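Local atomic coordinates of D,D-dipeptidase/D,D-carboxypeptidase (Enterococcus faecalis, PDB entry 4MUQ), a protein that hydrolyses D-Ala-D-Ala dipeptides as the zinc-dependent vancomycin-resistance enzyme VanXYG, and probably also acts as a D,D-carboxypeptidase. Residues 6-11 with 225-230; 62-67 with 133-138; 174-179 with 246-251; 200-205 with 214-219. All coordinates share one frame; numbering follows the deposited sequence. Where two conformers were deposited one is given.

Overall arrangement
Interactions 1, 3 and 4 gather round the C-terminal sheet; interaction 2 lies in the part of the chain that also carries the zinc ligands. Interactions 3 and 4, with centres about 9 Å apart, reach neighbouring strands of one antiparallel sheet; Arg-251 and Glu-214 form a salt bridge between them. Interaction 1 pairs the N-terminal strand with strand 224-230 and packs against this sheet, its centre about 15 Å from that of interaction 4. Interaction 2 is nearest to interaction 3, with centres about 26 Å and nearest atoms about 11 Å apart. None of the four touches the zinc site of His-108, Asp-115 and His-168, where the phosphinate analogue binds, but 174-179 follows the strand that carries His-168.

Interaction 1: 6-11 with 225-230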
# COMPACT_ATOMS: atom_id res chain seq x y z
N ILE A 6 -9.04 -20.59 -10.72
CA ILE A 6 -7.88 -20.36 -9.88
C ILE A 6 -8.16 -20.95 -8.51
O ILE A 6 -9.18 -20.64 -7.89
CB ILE A 6 -7.59 -18.86 -9.74
CG1 ILE A 6 -7.54 -18.18 -11.11
CG2 ILE A 6 -6.29 -18.63 -8.97
CD1 ILE A 6 -6.39 -18.63 -11.99
N GLU A 7 -7.27 -21.82 -8.06
CA GLU A 7 -7.42 -22.50 -6.79
C GLU A 7 -6.39 -21.96 -5.79
O GLU A 7 -5.19 -22.08 -6.02
CB GLU A 7 -7.21 -23.99 -7.02
CG GLU A 7 -7.39 -24.88 -5.81
CD GLU A 7 -7.24 -26.34 -6.18
OE1 GLU A 7 -6.16 -26.91 -5.92
OE2 GLU A 7 -8.20 -26.91 -6.75
N LEU A 8 -6.87 -21.38 -4.70
CA LEU A 8 -5.98 -20.74 -3.73
C LEU A 8 -6.02 -21.39 -2.35
O LEU A 8 -7.09 -21.72 -1.85
CB LEU A 8 -6.30 -19.25 -3.60
CG LEU A 8 -6.26 -18.42 -4.88
CD1 LEU A 8 -7.61 -18.39 -5.56
CD2 LEU A 8 -5.80 -17.02 -4.59
N GLU A 9 -4.86 -21.55 -1.74
CA GLU A 9 -4.79 -22.02 -0.36
C GLU A 9 -5.13 -20.86 0.56
O GLU A 9 -4.90 -19.70 0.20
CB GLU A 9 -3.40 -22.57 -0.03
CG GLU A 9 -2.96 -23.75 -0.91
CD GLU A 9 -3.92 -24.92 -0.85
OE1 GLU A 9 -4.54 -25.14 0.21
OE2 GLU A 9 -4.04 -25.64 -1.86
N LYS A 10 -5.67 -21.16 1.74
CA LYS A 10 -6.09 -20.10 2.66
C LYS A 10 -4.96 -19.15 3.02
O LYS A 10 -5.18 -17.95 3.19
CB LYS A 10 -6.74 -20.67 3.93
CG LYS A 10 -7.13 -19.56 4.91
CD LYS A 10 -8.21 -19.95 5.89
CE LYS A 10 -8.70 -18.71 6.62
NZ LYS A 10 -9.62 -19.04 7.74
N GLU A 11 -3.74 -19.67 3.11
CA GLU A 11 -2.62 -18.83 3.51
C GLU A 11 -2.30 -17.73 2.49
O GLU A 11 -1.61 -16.76 2.81
CB GLU A 11 -1.36 -19.66 3.83
CG GLU A 11 -0.61 -20.19 2.63
CD GLU A 11 -0.93 -21.64 2.34
OE1 GLU A 11 -1.78 -22.22 3.04
OE2 GLU A 11 -0.32 -22.19 1.40
N THR A 225 -9.89 -22.11 -1.92
CA THR A 225 -10.87 -21.16 -2.42
C THR A 225 -10.82 -21.22 -3.94
O THR A 225 -9.74 -21.20 -4.54
CB THR A 225 -10.55 -19.74 -1.93
OG1 THR A 225 -10.62 -19.71 -0.49
CG2 THR A 225 -11.53 -18.72 -2.49
N LEU A 226 -11.99 -21.30 -4.57
CA LEU A 226 -12.05 -21.37 -6.02
C LEU A 226 -12.55 -20.06 -6.62
O LEU A 226 -13.60 -19.55 -6.24
CB LEU A 226 -12.93 -22.53 -6.46
CG LEU A 226 -12.46 -23.87 -5.90
CD1 LEU A 226 -13.50 -24.95 -6.20
CD2 LEU A 226 -11.12 -24.24 -6.49
N ILE A 227 -11.78 -19.54 -7.57
CA ILE A 227 -12.10 -18.28 -8.24
C ILE A 227 -12.09 -18.56 -9.74
O ILE A 227 -11.24 -19.29 -10.23
CB ILE A 227 -11.05 -17.20 -7.91
CG1 ILE A 227 -11.10 -16.85 -6.42
CG2 ILE A 227 -11.27 -15.95 -8.74
CD1 ILE A 227 -10.09 -15.80 -6.00
N LYS A 228 -13.05 -18.00 -10.47
CA LYS A 228 -13.01 -18.13 -11.92
C LYS A 228 -12.73 -16.81 -12.63
O LYS A 228 -13.23 -15.75 -12.24
CB LYS A 228 -14.25 -18.84 -12.47
CG LYS A 228 -15.56 -18.15 -12.21
CD LYS A 228 -16.66 -18.82 -13.01
CE LYS A 228 -17.93 -18.01 -12.97
NZ LYS A 228 -17.73 -16.62 -13.44
N ILE A 229 -11.91 -16.90 -13.67
CA ILE A 229 -11.37 -15.74 -14.37
C ILE A 229 -11.51 -15.98 -15.86
O ILE A 229 -11.34 -17.11 -16.32
CB ILE A 229 -9.87 -15.58 -14.06
CG1 ILE A 229 -9.61 -15.55 -12.55
CG2 ILE A 229 -9.30 -14.35 -14.73
CD1 ILE A 229 -10.04 -14.27 -11.88
N PRO A 230 -11.84 -14.93 -16.63
CA PRO A 230 -11.79 -15.09 -18.08
C PRO A 230 -10.35 -15.27 -18.56
O PRO A 230 -9.45 -14.57 -18.09
CB PRO A 230 -12.35 -13.77 -18.61
CG PRO A 230 -13.18 -13.23 -17.48
CD PRO A 230 -12.47 -13.66 -16.23
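Thr-225 opens the pairing with Leu-8: its N donates to Leu-8 O at 2.8 Å, and its O accepts from Leu-8 N at 2.9 Å. The same carbonyl receives a weaker CA-H contact from Glu-7. A threonine suits this buried place because CG2 packs on Val-218, the side chain also touches Phe-245, and OG1 bonds to Lys-221 N. Leu-226 follows in a non-hydrogen-bonded pair with Glu-7. The two side chains run alongside each other in the same direction, and CD2 of Leu-226 lies 3.8 Å from CG of Glu-7, so the leucine meets the aliphatic part of the glutamate on the exposed side of the sheet. Ile-227 forms a hydrogen-bonded pair with Ile-6, with a bond in each direction. Ile-227 O takes Ile-6 N at 2.6 Å in a nearly linear bond (179° at the hydrogen). With CG1 beside the backbone N (chi1 -65°) and the chain extended beyond it, CD1 of Ile-227 meets CD1 of Leu-8 at 3.6 Å, the two side chains crossing at a slant. Lys-228 points away from the N-terminal strand and its NZ forms a salt bridge with Glu-199. Ile-229 then lays its CG1 3.6 Å from CG1 of Ile-6, and its backbone bonds on to Lys-4. This two-stranded antiparallel sheet therefore has two unlike sides. Ile-6, Leu-8, Thr-225, Ile-227 and Ile-229 press on strands 213-219, 234-239 and 244-250, whereas Glu-7 and Leu-226 face outward. Backbone bonds set the register, and branched apolar side chains bind the N-terminal strand to the neighbouring sheet.

Interaction 2: 62-67 with 133-138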
# COMPACT_ATOMS: atom_id res chain seq x y z
N ILE A 62 5.90 14.39 -12.49
CA ILE A 62 5.88 15.67 -11.80
C ILE A 62 7.21 16.43 -11.87
O ILE A 62 7.35 17.50 -11.28
CB ILE A 62 5.49 15.50 -10.31
CG1 ILE A 62 6.59 14.77 -9.54
CG2 ILE A 62 4.16 14.76 -10.19
CD1 ILE A 62 6.32 14.63 -8.05
N SER A 63 8.18 15.87 -12.59
CA SER A 63 9.51 16.47 -12.72
C SER A 63 10.15 16.77 -11.36
O SER A 63 10.61 17.89 -11.10
CB SER A 63 9.46 17.73 -13.58
OG SER A 63 8.97 17.44 -14.87
N ALA A 64 10.18 15.77 -10.50
CA ALA A 64 10.66 15.92 -9.13
C ALA A 64 12.16 16.21 -9.09
O ALA A 64 12.64 16.88 -8.17
CB ALA A 64 10.35 14.68 -8.33
N GLY A 65 12.89 15.71 -10.08
CA GLY A 65 14.34 15.85 -10.09
C GLY A 65 14.94 15.21 -8.85
O GLY A 65 14.77 14.02 -8.60
N ASN A 66 15.63 16.02 -8.05
CA ASN A 66 16.20 15.57 -6.79
C ASN A 66 15.51 16.21 -5.59
O ASN A 66 16.02 16.13 -4.48
CB ASN A 66 17.68 15.92 -6.75
CG ASN A 66 18.46 15.21 -7.83
OD1 ASN A 66 18.64 14.00 -7.77
ND2 ASN A 66 18.93 15.96 -8.82
N SER A 67 14.36 16.84 -5.83
CA SER A 67 13.69 17.57 -4.76
C SER A 67 12.99 16.67 -3.74
O SER A 67 12.77 17.08 -2.60
CB SER A 67 12.72 18.61 -5.34
OG SER A 67 11.78 18.00 -6.21
N ASP A 133 2.39 21.52 0.10
CA ASP A 133 2.69 22.56 -0.88
C ASP A 133 3.75 22.08 -1.85
O ASP A 133 4.44 21.09 -1.60
CB ASP A 133 3.25 23.79 -0.18
CG ASP A 133 2.29 24.38 0.80
OD1 ASP A 133 1.24 24.85 0.33
OD2 ASP A 133 2.58 24.35 2.01
N GLY A 134 3.87 22.79 -2.97
CA GLY A 134 4.96 22.57 -3.90
C GLY A 134 5.04 21.16 -4.46
O GLY A 134 4.03 20.48 -4.62
N ILE A 135 6.27 20.73 -4.72
CA ILE A 135 6.54 19.47 -5.39
C ILE A 135 6.02 18.26 -4.60
O ILE A 135 5.55 17.30 -5.19
CB ILE A 135 8.05 19.31 -5.72
CG1 ILE A 135 8.28 18.13 -6.67
CG2 ILE A 135 8.90 19.19 -4.46
CD1 ILE A 135 7.61 18.31 -8.02
N CYS A 136 6.09 18.33 -3.27
CA CYS A 136 5.62 17.22 -2.45
C CYS A 136 4.11 17.04 -2.61
O CYS A 136 3.61 15.91 -2.64
CB CYS A 136 5.97 17.43 -0.98
SG CYS A 136 7.73 17.42 -0.65
N ASP A 137 3.39 18.15 -2.72
CA ASP A 137 1.95 18.06 -2.91
C ASP A 137 1.60 17.65 -4.34
O ASP A 137 0.57 17.01 -4.56
CB ASP A 137 1.25 19.36 -2.55
CG ASP A 137 -0.19 19.13 -2.15
OD1 ASP A 137 -0.43 18.23 -1.31
OD2 ASP A 137 -1.09 19.82 -2.68
N GLU A 138 2.44 18.01 -5.30
CA GLU A 138 2.28 17.50 -6.66
C GLU A 138 2.38 15.98 -6.66
O GLU A 138 1.59 15.29 -7.31
CB GLU A 138 3.33 18.08 -7.60
CG GLU A 138 3.09 19.53 -7.99
CD GLU A 138 3.95 19.96 -9.17
OE1 GLU A 138 4.66 20.98 -9.05
OE2 GLU A 138 3.91 19.28 -10.22
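Ile-135 and Ile-62 carry the apolar part of this contact, their side chains crossing at about a right angle. CD1 of Ile-135 lies 3.9 Å from CD1 of Ile-62 and also reaches the backbone, 3.4 Å from Ile-62 O. The branch arrives there because CG1 of Ile-135 stands opposite the backbone N (chi1 -168°), which throws it out from the first turn of its helix toward the loop. Ala-64 adds a looser touch, its CB 4.4 Å from CG1 of Ile-135; its small methyl lets the isoleucine come down against the loop backbone. Mixed polar and apolar contacts flank the isoleucine pair. Ser-67 is modelled in two conformers, so the approach of its OG to CG1 of Ile-135 is less certain, while Glu-138 brings OE2 to 4.1 Å from CB of Ile-62, leaving the carboxylate at the exposed surface. Hydrogen bonding works within each segment instead. Ser-63, with positive phi, ends helix 49-62 in a Schellman motif. A type II' turn from Ala-64 to Ser-67 then closes through Ser-67 N and Ala-64 O at 2.9 Å, and Gly-65 takes the second position, whose phi of 59° is easy for a residue without a side chain. On the opposing segment, Glu-138 N bonds to Gly-134 O at 3.0 Å in the opening turn. The contact thus joins the C-terminal end of helix 49-62 to the start of helix 134-142: Ile-62 continues onto Phe-139 and Ala-142, Ile-62 and Ile-135 both rest on Ile-68 of the edge strand 68-72, and Ser-67 bonds through its backbone to Asn-119, just beyond strand 113-118.

Interaction 3: 174-179 with 246-251; sequences YPHSKI and VVTIWR. With PE3 (3,6,9,12,15,18,21,24,27,30,33,36,39-tridecaoxahentetracontane-1,41-diol), chain I.
His-176 and Thr-248 meet because each holds its first branch beside the backbone N. In His-176 chi1 is -49° and the imidazole swings toward the strand; in Thr-248 chi1 is -57° and OG1 faces the incoming ring. Coming from opposite directions, NE2 of His-176 and OG1 of Thr-248 share a hydrogen bond of 2.9 Å at the edge of the imidazole, in its plane. Since ND1 also bonds to Tyr-190 OH, both ring nitrogens of this buried histidine are engaged, which fixes the rotation of the ring. CE1 of His-176 lies 4.1 Å from CG1 of Val-246. Above this polar link the packing turns apolar. Pro-175, preceded by a cis peptide bond, sits at the N-cap and brings its CD to 4.2 Å from CG2 of Thr-248, and its O accepts the helical bond from Ile-179 N. Tyr-174 and Trp-250 cross at about a right angle: CH2 of Trp-250 comes to the tyrosine's edge, 3.8 Å from CD2 of Tyr-174. The carbonyl O of Tyr-174 approaches the indole obliquely, 3.5 Å from CZ2 of Trp-250. NE1 of Trp-250 hydrogen-bonds to OE1 of Gln-236. Over one face of the indole lies C42 of the bound PE3 chain, 3.9 Å from CZ2 of Trp-250. Val-246, Thr-248 and Trp-250 alternate with Val-247 and Ile-249, which turn to Ile-227 and Ile-229. The arrangement is helix-on-sheet packing: the start of helix 176-183, downstream of the strand bearing His-168, sits on one face of the C-terminal antiparallel sheet, whose other face packs against the two-stranded sheet of 3-9 and 224-230.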
# COMPACT_ATOMS: atom_id res chain seq x y z
N TYR A 174 -3.39 0.50 -8.95
CA TYR A 174 -4.50 1.11 -9.66
C TYR A 174 -5.48 -0.00 -10.03
O TYR A 174 -5.06 -1.10 -10.40
CB TYR A 174 -3.96 1.78 -10.92
CG TYR A 174 -4.95 2.61 -11.69
CD1 TYR A 174 -5.18 3.94 -11.35
CD2 TYR A 174 -5.63 2.08 -12.77
CE1 TYR A 174 -6.09 4.71 -12.06
CE2 TYR A 174 -6.54 2.85 -13.50
CZ TYR A 174 -6.76 4.16 -13.13
OH TYR A 174 -7.65 4.93 -13.84
N PRO A 175 -6.80 0.27 -9.98
CA PRO A 175 -7.48 1.54 -9.69
C PRO A 175 -7.88 1.69 -8.23
O PRO A 175 -8.56 2.67 -7.89
CB PRO A 175 -8.74 1.43 -10.55
CG PRO A 175 -9.09 -0.03 -10.47
CD PRO A 175 -7.75 -0.77 -10.43
N HIS A 176 -7.47 0.76 -7.37
CA HIS A 176 -7.84 0.82 -5.97
C HIS A 176 -7.50 2.16 -5.34
O HIS A 176 -8.31 2.72 -4.61
CB HIS A 176 -7.19 -0.33 -5.20
CG HIS A 176 -7.40 -1.64 -5.88
ND1 HIS A 176 -8.60 -2.33 -5.83
CD2 HIS A 176 -6.59 -2.35 -6.69
CE1 HIS A 176 -8.50 -3.42 -6.57
NE2 HIS A 176 -7.29 -3.46 -7.10
N SER A 177 -6.30 2.67 -5.63
CA SER A 177 -5.88 3.95 -5.07
C SER A 177 -6.79 5.10 -5.50
O SER A 177 -7.03 6.04 -4.73
CB SER A 177 -4.43 4.24 -5.45
OG SER A 177 -4.27 4.20 -6.85
N LYS A 178 -7.29 5.02 -6.72
CA LYS A 178 -8.17 6.06 -7.26
C LYS A 178 -9.55 5.97 -6.63
O LYS A 178 -10.15 7.00 -6.29
CB LYS A 178 -8.27 5.95 -8.78
CG LYS A 178 -8.94 7.13 -9.44
CD LYS A 178 -8.10 8.39 -9.25
CE LYS A 178 -8.70 9.55 -10.03
NZ LYS A 178 -7.85 10.76 -9.94
N ILE A 179 -10.05 4.75 -6.46
CA ILE A 179 -11.35 4.56 -5.84
C ILE A 179 -11.27 5.06 -4.39
O ILE A 179 -12.19 5.72 -3.92
CB ILE A 179 -11.75 3.08 -5.87
CG1 ILE A 179 -11.89 2.61 -7.32
CG2 ILE A 179 -13.06 2.85 -5.12
CD1 ILE A 179 -11.94 1.11 -7.47
N VAL A 246 -9.31 -10.11 -3.04
CA VAL A 246 -9.84 -9.10 -3.93
C VAL A 246 -9.34 -9.39 -5.34
O VAL A 246 -8.12 -9.53 -5.57
CB VAL A 246 -9.42 -7.69 -3.50
CG1 VAL A 246 -9.93 -6.65 -4.49
CG2 VAL A 246 -9.97 -7.41 -2.12
N VAL A 247 -10.27 -9.48 -6.28
CA VAL A 247 -9.96 -9.82 -7.66
C VAL A 247 -10.19 -8.59 -8.54
O VAL A 247 -11.25 -7.95 -8.46
CB VAL A 247 -10.86 -10.98 -8.16
CG1 VAL A 247 -10.53 -11.33 -9.60
CG2 VAL A 247 -10.71 -12.19 -7.24
N THR A 248 -9.20 -8.28 -9.38
CA THR A 248 -9.26 -7.14 -10.29
C THR A 248 -9.17 -7.65 -11.72
O THR A 248 -8.19 -8.30 -12.09
CB THR A 248 -8.12 -6.13 -10.01
OG1 THR A 248 -8.18 -5.71 -8.64
CG2 THR A 248 -8.24 -4.91 -10.90
N ILE A 249 -10.20 -7.37 -12.52
CA ILE A 249 -10.27 -7.86 -13.89
C ILE A 249 -10.26 -6.69 -14.85
O ILE A 249 -11.09 -5.78 -14.74
CB ILE A 249 -11.57 -8.65 -14.13
CG1 ILE A 249 -11.73 -9.78 -13.10
CG2 ILE A 249 -11.62 -9.18 -15.56
CD1 ILE A 249 -10.64 -10.80 -13.15
N TRP A 250 -9.33 -6.70 -15.80
CA TRP A 250 -9.24 -5.65 -16.80
C TRP A 250 -9.93 -6.15 -18.07
O TRP A 250 -9.54 -7.16 -18.66
CB TRP A 250 -7.77 -5.27 -17.04
CG TRP A 250 -7.05 -4.86 -15.76
CD1 TRP A 250 -6.82 -5.64 -14.65
CD2 TRP A 250 -6.46 -3.58 -15.47
NE1 TRP A 250 -6.14 -4.92 -13.69
CE2 TRP A 250 -5.90 -3.66 -14.17
CE3 TRP A 250 -6.34 -2.39 -16.19
CZ2 TRP A 250 -5.25 -2.58 -13.58
CZ3 TRP A 250 -5.69 -1.32 -15.60
CH2 TRP A 250 -5.15 -1.42 -14.30
N ARG A 251 -11.00 -5.44 -18.45
CA ARG A 251 -11.86 -5.87 -19.55
C ARG A 251 -11.28 -5.52 -20.91
O ARG A 251 -10.33 -4.75 -21.01
CB ARG A 251 -13.25 -5.26 -19.40
CG ARG A 251 -14.05 -5.83 -18.23
CD ARG A 251 -14.21 -7.33 -18.39
NE ARG A 251 -15.16 -7.89 -17.44
CZ ARG A 251 -15.63 -9.14 -17.51
NH1 ARG A 251 -15.23 -9.94 -18.48
NH2 ARG A 251 -16.49 -9.58 -16.60
O43 PE3 I . -2.22 -4.13 -17.18
C42 PE3 I . -2.30 -3.65 -15.83
C41 PE3 I . -1.44 -4.51 -14.90
O40 PE3 I . -1.88 -5.89 -14.90
C39 PE3 I . -1.05 -6.67 -14.00
C38 PE3 I . -1.45 -8.15 -13.94
O37 PE3 I . -1.33 -8.78 -15.23

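Interaction 4: 200-205 with 214-219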
# COMPACT_ATOMS: atom_id res chain seq x y z
N ASP A 200 -21.12 -11.81 -8.04
CA ASP A 200 -22.40 -11.63 -8.71
C ASP A 200 -22.92 -10.20 -8.60
O ASP A 200 -23.99 -9.88 -9.12
CB ASP A 200 -23.42 -12.65 -8.22
CG ASP A 200 -23.07 -14.07 -8.62
OD1 ASP A 200 -22.41 -14.24 -9.67
OD2 ASP A 200 -23.44 -15.02 -7.89
N ASN A 201 -22.16 -9.34 -7.93
CA ASN A 201 -22.39 -7.89 -8.00
C ASN A 201 -21.05 -7.15 -7.93
O ASN A 201 -20.72 -6.50 -6.93
CB ASN A 201 -23.39 -7.40 -6.95
CG ASN A 201 -22.88 -7.53 -5.52
OD1 ASN A 201 -22.37 -8.58 -5.11
ND2 ASN A 201 -23.02 -6.46 -4.74
N LYS A 202 -20.28 -7.27 -9.00
CA LYS A 202 -18.95 -6.70 -9.07
C LYS A 202 -18.98 -5.17 -9.03
O LYS A 202 -19.97 -4.55 -9.43
CB LYS A 202 -18.25 -7.15 -10.35
CG LYS A 202 -18.08 -8.65 -10.49
CD LYS A 202 -17.27 -9.00 -11.74
CE LYS A 202 -17.09 -10.51 -11.89
NZ LYS A 202 -18.14 -11.11 -12.75
N TYR A 203 -17.89 -4.58 -8.55
CA TYR A 203 -17.71 -3.14 -8.62
C TYR A 203 -17.18 -2.78 -10.01
O TYR A 203 -16.26 -3.43 -10.51
CB TYR A 203 -16.72 -2.66 -7.54
CG TYR A 203 -16.50 -1.16 -7.54
CD1 TYR A 203 -17.31 -0.32 -6.79
CD2 TYR A 203 -15.49 -0.58 -8.30
CE1 TYR A 203 -17.12 1.05 -6.79
CE2 TYR A 203 -15.30 0.79 -8.31
CZ TYR A 203 -16.11 1.60 -7.55
OH TYR A 203 -15.92 2.96 -7.56
N LEU A 204 -17.73 -1.74 -10.61
CA LEU A 204 -17.29 -1.30 -11.93
C LEU A 204 -16.49 0.00 -11.86
O LEU A 204 -17.00 1.03 -11.40
CB LEU A 204 -18.49 -1.11 -12.87
CG LEU A 204 -18.13 -0.55 -14.24
CD1 LEU A 204 -17.22 -1.51 -14.98
CD2 LEU A 204 -19.39 -0.28 -15.07
N PHE A 205 -15.24 -0.04 -12.31
CA PHE A 205 -14.42 1.16 -12.43
C PHE A 205 -14.23 1.50 -13.90
O PHE A 205 -13.73 0.68 -14.68
CB PHE A 205 -13.06 0.98 -11.73
CG PHE A 205 -12.16 2.19 -11.80
CD1 PHE A 205 -12.19 3.15 -10.79
CD2 PHE A 205 -11.30 2.38 -12.87
CE1 PHE A 205 -11.38 4.27 -10.84
CE2 PHE A 205 -10.49 3.50 -12.94
CZ PHE A 205 -10.53 4.45 -11.92
N GLU A 214 -13.26 -4.33 -13.47
CA GLU A 214 -14.18 -4.83 -12.46
C GLU A 214 -13.42 -5.36 -11.27
O GLU A 214 -12.33 -5.94 -11.41
CB GLU A 214 -15.07 -5.93 -13.03
CG GLU A 214 -16.11 -5.43 -14.01
CD GLU A 214 -17.11 -6.50 -14.39
OE1 GLU A 214 -16.72 -7.46 -15.09
OE2 GLU A 214 -18.28 -6.39 -13.97
N ILE A 215 -13.97 -5.13 -10.08
CA ILE A 215 -13.34 -5.55 -8.83
C ILE A 215 -14.38 -6.25 -7.96
O ILE A 215 -15.53 -5.81 -7.88
CB ILE A 215 -12.81 -4.34 -8.06
CG1 ILE A 215 -11.82 -3.57 -8.93
CG2 ILE A 215 -12.10 -4.78 -6.79
CD1 ILE A 215 -11.43 -2.24 -8.34
N TYR A 216 -13.98 -7.36 -7.34
CA TYR A 216 -14.89 -8.05 -6.43
C TYR A 216 -14.15 -8.80 -5.34
O TYR A 216 -12.96 -9.11 -5.46
CB TYR A 216 -15.88 -8.96 -7.18
CG TYR A 216 -15.27 -10.09 -7.99
CD1 TYR A 216 -15.22 -11.39 -7.48
CD2 TYR A 216 -14.76 -9.87 -9.26
CE1 TYR A 216 -14.68 -12.42 -8.21
CE2 TYR A 216 -14.22 -10.90 -10.00
CZ TYR A 216 -14.18 -12.17 -9.47
OH TYR A 216 -13.64 -13.20 -10.21
N TYR A 217 -14.88 -9.08 -4.26
CA TYR A 217 -14.35 -9.78 -3.11
C TYR A 217 -14.79 -11.24 -3.13
O TYR A 217 -15.92 -11.54 -3.53
CB TYR A 217 -14.86 -9.11 -1.83
CG TYR A 217 -14.57 -9.87 -0.56
CD1 TYR A 217 -13.30 -9.84 0.01
CD2 TYR A 217 -15.56 -10.61 0.06
CE1 TYR A 217 -13.04 -10.53 1.18
CE2 TYR A 217 -15.30 -11.31 1.22
CZ TYR A 217 -14.03 -11.26 1.78
OH TYR A 217 -13.78 -11.96 2.94
N VAL A 218 -13.89 -12.13 -2.72
CA VAL A 218 -14.18 -13.55 -2.59
C VAL A 218 -13.74 -13.99 -1.19
O VAL A 218 -12.56 -13.92 -0.87
CB VAL A 218 -13.40 -14.38 -3.63
CG1 VAL A 218 -13.69 -15.86 -3.46
CG2 VAL A 218 -13.75 -13.93 -5.04
N PRO A 219 -14.69 -14.43 -0.35
CA PRO A 219 -14.29 -14.89 0.98
C PRO A 219 -13.46 -16.18 0.92
O PRO A 219 -13.73 -17.06 0.11
CB PRO A 219 -15.63 -15.18 1.66
CG PRO A 219 -16.56 -15.51 0.53
CD PRO A 219 -16.13 -14.60 -0.59
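Tyr-216 presents its ring to the chain of Lys-202, which approaches obliquely, with CE of Lys-202 3.5 Å from CE2 of the tyrosine. The two side chains run the same way, alongside one another. The ring of Tyr-203 meets CD1 of Ile-215, likewise obliquely, and stacks edge-to-face with Tyr-197. Both tyrosines belong to a beta hairpin, in which strand 203-205 pairs antiparallel with strand 213-219 at the edge of the C-terminal sheet. Tyr-203 N donates to Ile-215 O at 2.7 Å, and Ile-215 N returns the bond to Tyr-203 O at 2.9 Å. CB of Tyr-203 lies 4.3 Å from CB of Ile-215, and Ile-215 continues onto His-176 and Ile-179. Lysine suits this partly exposed place because its long aliphatic run lies alongside the tyrosine, while a bend at chi4 (93°) carries NZ to a weak bond with Glu-199 O. Any cation-pi attraction between NZ of Lys-202 and the Tyr-216 ring is long and at most weak. NZ of Lys-202 is also 4.6 Å from OE1 of Glu-214, beyond a salt bridge; that OE1 has its salt bridge with Arg-251. Next to Leu-204, in the non-hydrogen-bonded pair, CA of Glu-214 makes a CA-H contact with Tyr-203 O at 3.2 Å.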